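Local atomic coordinates of guanine nucleotide exchange factor SRM1 (Saccharomyces cerevisiae, PDB entry 3OF7), a protein that promotes the exchange of GDP for GTP on the small GTPases GSP1 and GSP2, binds chromatin and controls RNA metabolism and nuclear transport. Residues A[305-310]-A[368-373]; A[326-329]-A[333-336]. All blocks are in the same frame, centred on the assembly; numbering follows the deposited sequence.

Contact 1: A[305-310]-A[368-373]; sequences KRLALP and PLPTKL
Leu307 and Leu309 each lay one methyl against the ring of Pro370, whose CB points toward the 305-310 segment. The two leucines take different corners of the ring: Leu307 CD2 lies 3.8 Å from Pro370 CG, its side chain slanting past the ring, while Leu309 CD1 comes equally close to Pro370 CB, the two side chains crossing at about a right angle. In both leucines chi1 (-74° and -84°) sets CG beside the backbone N, and the second torsion then brings the touching methyl to the ring. Ala308 adds its carbonyl oxygen, 4.3 Å from Pro370 CG. The side-chain contacts are apolar and the touch is small, 127 Å² in all, and a proline suits it: the ring is rigid and greasy, and it directly follows the corner that the chain turns at Leu369. Just beyond, Thr371 OG1 donates 2.7 Å back to Leu369 O, from above the carbonyl plane, tying that corner across the proline. Leu307 also packs on Leu278, and Pro370 on Tyr335. Two adjacent blades of the RCC1-like beta-propeller thus meet here, the chain leaving the outer strand of one blade brushing the outer strand of the next.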
ATOM      1  N   LYS A 305     -16.420  -1.039  12.477  1.00 30.13           N
ATOM      2  CA  LYS A 305     -17.781  -1.329  12.062  1.00 30.77           C
ATOM      3  C   LYS A 305     -17.764  -2.332  10.916  1.00 30.93           C
ATOM      4  O   LYS A 305     -16.917  -2.246  10.028  1.00 30.13           O
ATOM      5  CB  LYS A 305     -18.459  -0.032  11.625  1.00 31.01           C
ATOM      6  CG  LYS A 305     -19.965  -0.092  11.526  1.00 32.47           C
ATOM      7  CD  LYS A 305     -20.557   1.313  11.578  1.00 34.82           C
ATOM      8  CE  LYS A 305     -22.064   1.274  11.390  1.00 36.30           C
ATOM      9  NZ  LYS A 305     -22.674   2.620  11.585  1.00 37.75           N
ATOM     10  N   ARG A 306     -18.707  -3.273  10.937  1.00 31.32           N
ATOM     11  CA  ARG A 306     -18.768  -4.332   9.937  1.00 31.99           C
ATOM     12  C   ARG A 306     -19.182  -3.823   8.557  1.00 32.41           C
ATOM     13  O   ARG A 306     -20.126  -3.044   8.428  1.00 32.11           O
ATOM     14  CB  ARG A 306     -19.723  -5.447  10.384  1.00 32.23           C
ATOM     15  CG  ARG A 306     -19.641  -6.695   9.509  1.00 33.42           C
ATOM     16  CD  ARG A 306     -20.524  -7.825  10.010  1.00 35.75           C
ATOM     17  NE  ARG A 306     -20.426  -8.997   9.141  1.00 37.21           N
ATOM     18  N   LEU A 307     -18.456  -4.263   7.532  1.00 32.93           N
ATOM     19  CA  LEU A 307     -18.866  -4.053   6.149  1.00 34.00           C
ATOM     20  C   LEU A 307     -19.818  -5.174   5.748  1.00 35.04           C
ATOM     21  O   LEU A 307     -19.569  -6.339   6.046  1.00 35.83           O
ATOM     22  CB  LEU A 307     -17.653  -4.057   5.211  1.00 33.35           C
ATOM     23  CG  LEU A 307     -16.705  -2.855   5.190  1.00 32.63           C
ATOM     24  CD1 LEU A 307     -15.658  -2.931   6.293  1.00 30.57           C
ATOM     25  CD2 LEU A 307     -16.034  -2.756   3.827  1.00 31.67           C
ATOM     26  N   ALA A 308     -20.907  -4.831   5.075  1.00 36.53           N
ATOM     27  CA  ALA A 308     -21.803  -5.854   4.551  1.00 37.93           C
ATOM     28  C   ALA A 308     -21.276  -6.344   3.204  1.00 38.74           C
ATOM     29  O   ALA A 308     -21.101  -5.562   2.269  1.00 38.65           O
ATOM     30  CB  ALA A 308     -23.237  -5.328   4.431  1.00 37.97           C
ATOM     31  N   LEU A 309     -20.977  -7.637   3.136  1.00 39.83           N
ATOM     32  CA  LEU A 309     -20.558  -8.278   1.894  1.00 40.79           C
ATOM     33  C   LEU A 309     -21.369  -9.550   1.698  1.00 41.33           C
ATOM     34  O   LEU A 309     -21.635 -10.262   2.667  1.00 41.30           O
ATOM     35  CB  LEU A 309     -19.062  -8.629   1.924  1.00 40.77           C
ATOM     36  CG  LEU A 309     -17.952  -7.630   1.559  1.00 41.19           C
ATOM     37  CD1 LEU A 309     -18.168  -6.985   0.187  1.00 41.40           C
ATOM     38  CD2 LEU A 309     -17.779  -6.574   2.632  1.00 41.98           C
ATOM     39  N   PRO A 310     -21.771  -9.843   0.446  1.00 42.00           N
ATOM     40  CA  PRO A 310     -22.446 -11.110   0.149  1.00 42.44           C
ATOM     41  C   PRO A 310     -21.794 -12.290   0.884  1.00 42.65           C
ATOM     42  O   PRO A 310     -20.580 -12.291   1.103  1.00 43.02           O
ATOM     43  CB  PRO A 310     -22.270 -11.260  -1.371  1.00 42.54           C
ATOM     44  CG  PRO A 310     -21.791  -9.893  -1.883  1.00 42.57           C
ATOM     45  CD  PRO A 310     -21.761  -8.941  -0.719  1.00 42.13           C
ATOM     46  N   PRO A 368     -20.659   4.570  -1.487  1.00 17.67           N
ATOM     47  CA  PRO A 368     -20.290   4.297  -0.101  1.00 18.06           C
ATOM     48  C   PRO A 368     -20.434   2.853   0.378  1.00 18.45           C
ATOM     49  O   PRO A 368     -20.126   2.569   1.532  1.00 18.47           O
ATOM     50  CB  PRO A 368     -21.238   5.199   0.682  1.00 18.70           C
ATOM     51  CG  PRO A 368     -22.466   5.220  -0.154  1.00 17.56           C
ATOM     52  CD  PRO A 368     -22.010   5.156  -1.584  1.00 17.83           C
ATOM     53  N   LEU A 369     -20.933   1.964  -0.475  1.00 19.34           N
ATOM     54  CA  LEU A 369     -20.970   0.536  -0.150  1.00 19.88           C
ATOM     55  C   LEU A 369     -20.084  -0.206  -1.136  1.00 19.91           C
ATOM     56  O   LEU A 369     -20.021   0.180  -2.301  1.00 20.27           O
ATOM     57  CB  LEU A 369     -22.394  -0.021  -0.252  1.00 20.25           C
ATOM     58  CG  LEU A 369     -23.524   0.559   0.593  1.00 21.02           C
ATOM     59  CD1 LEU A 369     -24.832  -0.140   0.194  1.00 21.65           C
ATOM     60  CD2 LEU A 369     -23.251   0.430   2.092  1.00 20.75           C
ATOM     61  N   PRO A 370     -19.397  -1.272  -0.677  1.00 20.28           N
ATOM     62  CA  PRO A 370     -18.555  -2.074  -1.566  1.00 20.18           C
ATOM     63  C   PRO A 370     -19.373  -2.546  -2.758  1.00 20.44           C
ATOM     64  O   PRO A 370     -20.448  -3.123  -2.576  1.00 20.10           O
ATOM     65  CB  PRO A 370     -18.151  -3.266  -0.692  1.00 20.01           C
ATOM     66  CG  PRO A 370     -18.253  -2.779   0.681  1.00 20.63           C
ATOM     67  CD  PRO A 370     -19.360  -1.771   0.710  1.00 20.16           C
ATOM     68  N   THR A 371     -18.878  -2.273  -3.961  1.00 20.51           N
ATOM     69  CA  THR A 371     -19.622  -2.523  -5.189  1.00 21.00           C
ATOM     70  C   THR A 371     -18.737  -3.310  -6.148  1.00 21.12           C
ATOM     71  O   THR A 371     -17.619  -2.896  -6.457  1.00 20.31           O
ATOM     72  CB  THR A 371     -20.103  -1.195  -5.827  1.00 21.15           C
ATOM     73  OG1 THR A 371     -20.828  -0.437  -4.849  1.00 20.92           O
ATOM     74  CG2 THR A 371     -20.999  -1.441  -7.047  1.00 21.81           C
ATOM     75  N   LYS A 372     -19.237  -4.455  -6.607  1.00 21.37           N
ATOM     76  CA  LYS A 372     -18.460  -5.324  -7.491  1.00 21.82           C
ATOM     77  C   LYS A 372     -18.231  -4.674  -8.849  1.00 21.65           C
ATOM     78  O   LYS A 372     -19.162  -4.136  -9.448  1.00 21.61           O
ATOM     79  CB  LYS A 372     -19.140  -6.696  -7.657  1.00 22.26           C
ATOM     80  CG  LYS A 372     -18.362  -7.666  -8.556  1.00 24.00           C
ATOM     81  CD  LYS A 372     -18.779  -9.127  -8.357  1.00 27.64           C
ATOM     82  CE  LYS A 372     -19.901  -9.549  -9.292  1.00 31.14           C
ATOM     83  NZ  LYS A 372     -20.163 -11.036  -9.203  1.00 32.01           N
ATOM     84  N   LEU A 373     -16.984  -4.706  -9.321  1.00 21.90           N
ATOM     85  CA  LEU A 373     -16.655  -4.193 -10.642  1.00 22.08           C
ATOM     86  C   LEU A 373     -17.013  -5.223 -11.706  1.00 22.97           C
ATOM     87  O   LEU A 373     -16.761  -6.417 -11.536  1.00 22.77           O
ATOM     88  CB  LEU A 373     -15.172  -3.815 -10.750  1.00 22.24           C
ATOM     89  CG  LEU A 373     -14.616  -2.697  -9.870  1.00 21.17           C
ATOM     90  CD1 LEU A 373     -13.251  -2.245 -10.392  1.00 21.87           C
ATOM     91  CD2 LEU A 373     -15.567  -1.514  -9.824  1.00 21.50           C
TER

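Contact 2: A[326-329]-A[333-336]; sequences LILS and DLYS
Ile327 and Tyr335 face each other as the hydrogen-bonded pair of an antiparallel hairpin, joined by Ile327 N to Tyr335 O at 2.7 Å and Tyr335 N to Ile327 O at 2.8 Å. Their side chains share a face of the sheet, with Ile327 CB 4.2 Å from Tyr335 CB. The tyrosine ring turns its edge to Ile327 O, which lies in the ring plane. The other face is leucine-rich. Leu334 has CG anti to its backbone N (chi1 -166°), which carries CD1 back over the neighbouring strand to touch CB of both Leu326 and Leu328; Leu328 CD1 reaches across to Asp333 O at 3.4 Å, and Leu326 CD2 rests 3.6 Å from Ser336 CB. Branched apolar chains suit this face, which also packs on Phe379 and Val382 of the next blade.

At the turn end, Ser329 N donates 2.9 Å to Asp333 O. Ser329 OG, set between the backbone N and the carbonyl carbon (chi1 72°), points across the hairpin and accepts a hydrogen bond from Asp333 N at 3.0 Å, more bent at 149°. A water joins Asp333 OD2, at 2.9 Å, to Tyr335 OH and, weakly, to Ser329 OG, while OD1 forms a salt bridge with Lys378. An alanine in place of Ser329 would probably leave Asp333 N without this acceptor and the water with one contact fewer. The chemistry implies that backbone bonds run the length of the hairpin to its turn end, where the Ser329 hydroxyl and a water add side-chain bonds and Lys378 meets the charge of Asp333.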
ATOM      1  N   LEU A 326     -10.398  -0.895  -1.959  1.00 13.86           N
ATOM      2  CA  LEU A 326     -10.542  -1.979  -2.925  1.00 14.56           C
ATOM      3  C   LEU A 326     -10.450  -3.321  -2.222  1.00 15.36           C
ATOM      4  O   LEU A 326      -9.448  -3.625  -1.585  1.00 15.22           O
ATOM      5  CB  LEU A 326      -9.469  -1.884  -4.014  1.00 14.37           C
ATOM      6  CG  LEU A 326      -9.353  -0.549  -4.756  1.00 15.16           C
ATOM      7  CD1 LEU A 326      -8.143  -0.580  -5.668  1.00 15.40           C
ATOM      8  CD2 LEU A 326     -10.625  -0.228  -5.555  1.00 15.27           C
ATOM      9  N   ILE A 327     -11.506  -4.113  -2.341  1.00 15.88           N
ATOM     10  CA  ILE A 327     -11.583  -5.389  -1.642  1.00 17.07           C
ATOM     11  C   ILE A 327     -11.568  -6.525  -2.650  1.00 16.99           C
ATOM     12  O   ILE A 327     -12.478  -6.652  -3.465  1.00 17.43           O
ATOM     13  CB  ILE A 327     -12.842  -5.466  -0.754  1.00 17.09           C
ATOM     14  CG1 ILE A 327     -12.803  -4.357   0.309  1.00 17.60           C
ATOM     15  CG2 ILE A 327     -12.940  -6.852  -0.086  1.00 18.05           C
ATOM     16  CD1 ILE A 327     -14.179  -3.965   0.858  1.00 20.80           C
ATOM     17  N   LEU A 328     -10.530  -7.353  -2.584  1.00 17.84           N
ATOM     18  CA  LEU A 328     -10.378  -8.442  -3.536  1.00 18.31           C
ATOM     19  C   LEU A 328     -10.777  -9.791  -2.931  1.00 19.11           C
ATOM     20  O   LEU A 328     -10.283 -10.166  -1.869  1.00 19.25           O
ATOM     21  CB  LEU A 328      -8.940  -8.496  -4.045  1.00 17.69           C
ATOM     22  CG  LEU A 328      -8.597  -9.559  -5.089  1.00 17.38           C
ATOM     23  CD1 LEU A 328      -9.393  -9.328  -6.370  1.00 16.59           C
ATOM     24  CD2 LEU A 328      -7.093  -9.522  -5.373  1.00 18.29           C
ATOM     25  N   SER A 329     -11.666 -10.507  -3.618  1.00 20.47           N
ATOM     26  CA  SER A 329     -12.099 -11.826  -3.152  1.00 21.76           C
ATOM     27  C   SER A 329     -11.117 -12.901  -3.605  1.00 22.68           C
ATOM     28  O   SER A 329     -10.347 -12.689  -4.537  1.00 22.60           O
ATOM     29  CB  SER A 329     -13.494 -12.161  -3.671  1.00 21.76           C
ATOM     30  OG  SER A 329     -13.460 -12.450  -5.055  1.00 21.83           O
ATOM     31  N   ASP A 333     -12.828 -11.345  -7.719  1.00 23.05           N
ATOM     32  CA  ASP A 333     -13.746 -10.226  -7.921  1.00 22.63           C
ATOM     33  C   ASP A 333     -13.283  -9.047  -7.083  1.00 22.12           C
ATOM     34  O   ASP A 333     -12.775  -9.229  -5.975  1.00 22.00           O
ATOM     35  CB  ASP A 333     -15.171 -10.592  -7.519  1.00 22.94           C
ATOM     36  CG  ASP A 333     -15.791 -11.649  -8.420  1.00 24.65           C
ATOM     37  OD1 ASP A 333     -15.496 -11.685  -9.637  1.00 25.72           O
ATOM     38  OD2 ASP A 333     -16.605 -12.438  -7.898  1.00 26.58           O
ATOM     39  N   LEU A 334     -13.490  -7.844  -7.604  1.00 21.52           N
ATOM     40  CA  LEU A 334     -13.038  -6.637  -6.930  1.00 21.04           C
ATOM     41  C   LEU A 334     -14.224  -5.756  -6.555  1.00 20.91           C
ATOM     42  O   LEU A 334     -15.045  -5.394  -7.405  1.00 21.33           O
ATOM     43  CB  LEU A 334     -12.054  -5.873  -7.816  1.00 20.96           C
ATOM     44  CG  LEU A 334     -11.208  -4.766  -7.186  1.00 20.85           C
ATOM     45  CD1 LEU A 334     -10.259  -5.323  -6.123  1.00 18.96           C
ATOM     46  CD2 LEU A 334     -10.422  -4.054  -8.282  1.00 20.75           C
ATOM     47  N   TYR A 335     -14.301  -5.428  -5.271  1.00 20.76           N
ATOM     48  CA  TYR A 335     -15.339  -4.545  -4.743  1.00 20.72           C
ATOM     49  C   TYR A 335     -14.698  -3.216  -4.379  1.00 20.26           C
ATOM     50  O   TYR A 335     -13.718  -3.186  -3.638  1.00 19.85           O
ATOM     51  CB  TYR A 335     -15.973  -5.157  -3.501  1.00 21.27           C
ATOM     52  CG  TYR A 335     -16.697  -6.454  -3.770  1.00 23.26           C
ATOM     53  CD1 TYR A 335     -18.081  -6.475  -3.955  1.00 25.39           C
ATOM     54  CD2 TYR A 335     -15.998  -7.662  -3.840  1.00 25.24           C
ATOM     55  CE1 TYR A 335     -18.754  -7.671  -4.208  1.00 26.98           C
ATOM     56  CE2 TYR A 335     -16.661  -8.861  -4.088  1.00 27.06           C
ATOM     57  CZ  TYR A 335     -18.035  -8.853  -4.274  1.00 27.82           C
ATOM     58  OH  TYR A 335     -18.684 -10.036  -4.519  1.00 30.84           O
ATOM     59  N   SER A 336     -15.252  -2.123  -4.890  1.00 19.43           N
ATOM     60  CA  SER A 336     -14.727  -0.809  -4.554  1.00 18.74           C
ATOM     61  C   SER A 336     -15.754   0.043  -3.813  1.00 18.19           C
ATOM     62  O   SER A 336     -16.973  -0.158  -3.950  1.00 17.97           O
ATOM     63  CB  SER A 336     -14.249  -0.082  -5.806  1.00 18.81           C
ATOM     64  OG  SER A 336     -15.342   0.301  -6.616  1.00 21.74           O
TER
HETATM   65  O   HOH W   1     -16.700 -12.465  -5.043  1.00 34.31           O

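Overall arrangement
From the N terminus, the last residues of strand 304-306, on the outer edge of one propeller blade, and the loop after it form 305-310, the first half of contact 1. The chain then builds the next blade, running through strand 315-320 and strand 324-329, turning back through 334-337, and arriving at 368-373, where contact 1 closes its long loop. Contact 2 closes a much shorter one, the hairpin between 326-329 and 333-336, nested wholly inside the first. The centres of the two contacts lie about 9 Å apart, and strand 370-372 pairs with 334-337, with probable hydrogen bonds from Thr371 N to Ser336 O and Leu373 N to Leu334 O. Contact 2 therefore builds the middle of one blade, and contact 1 joins that blade's outer strand to its predecessor.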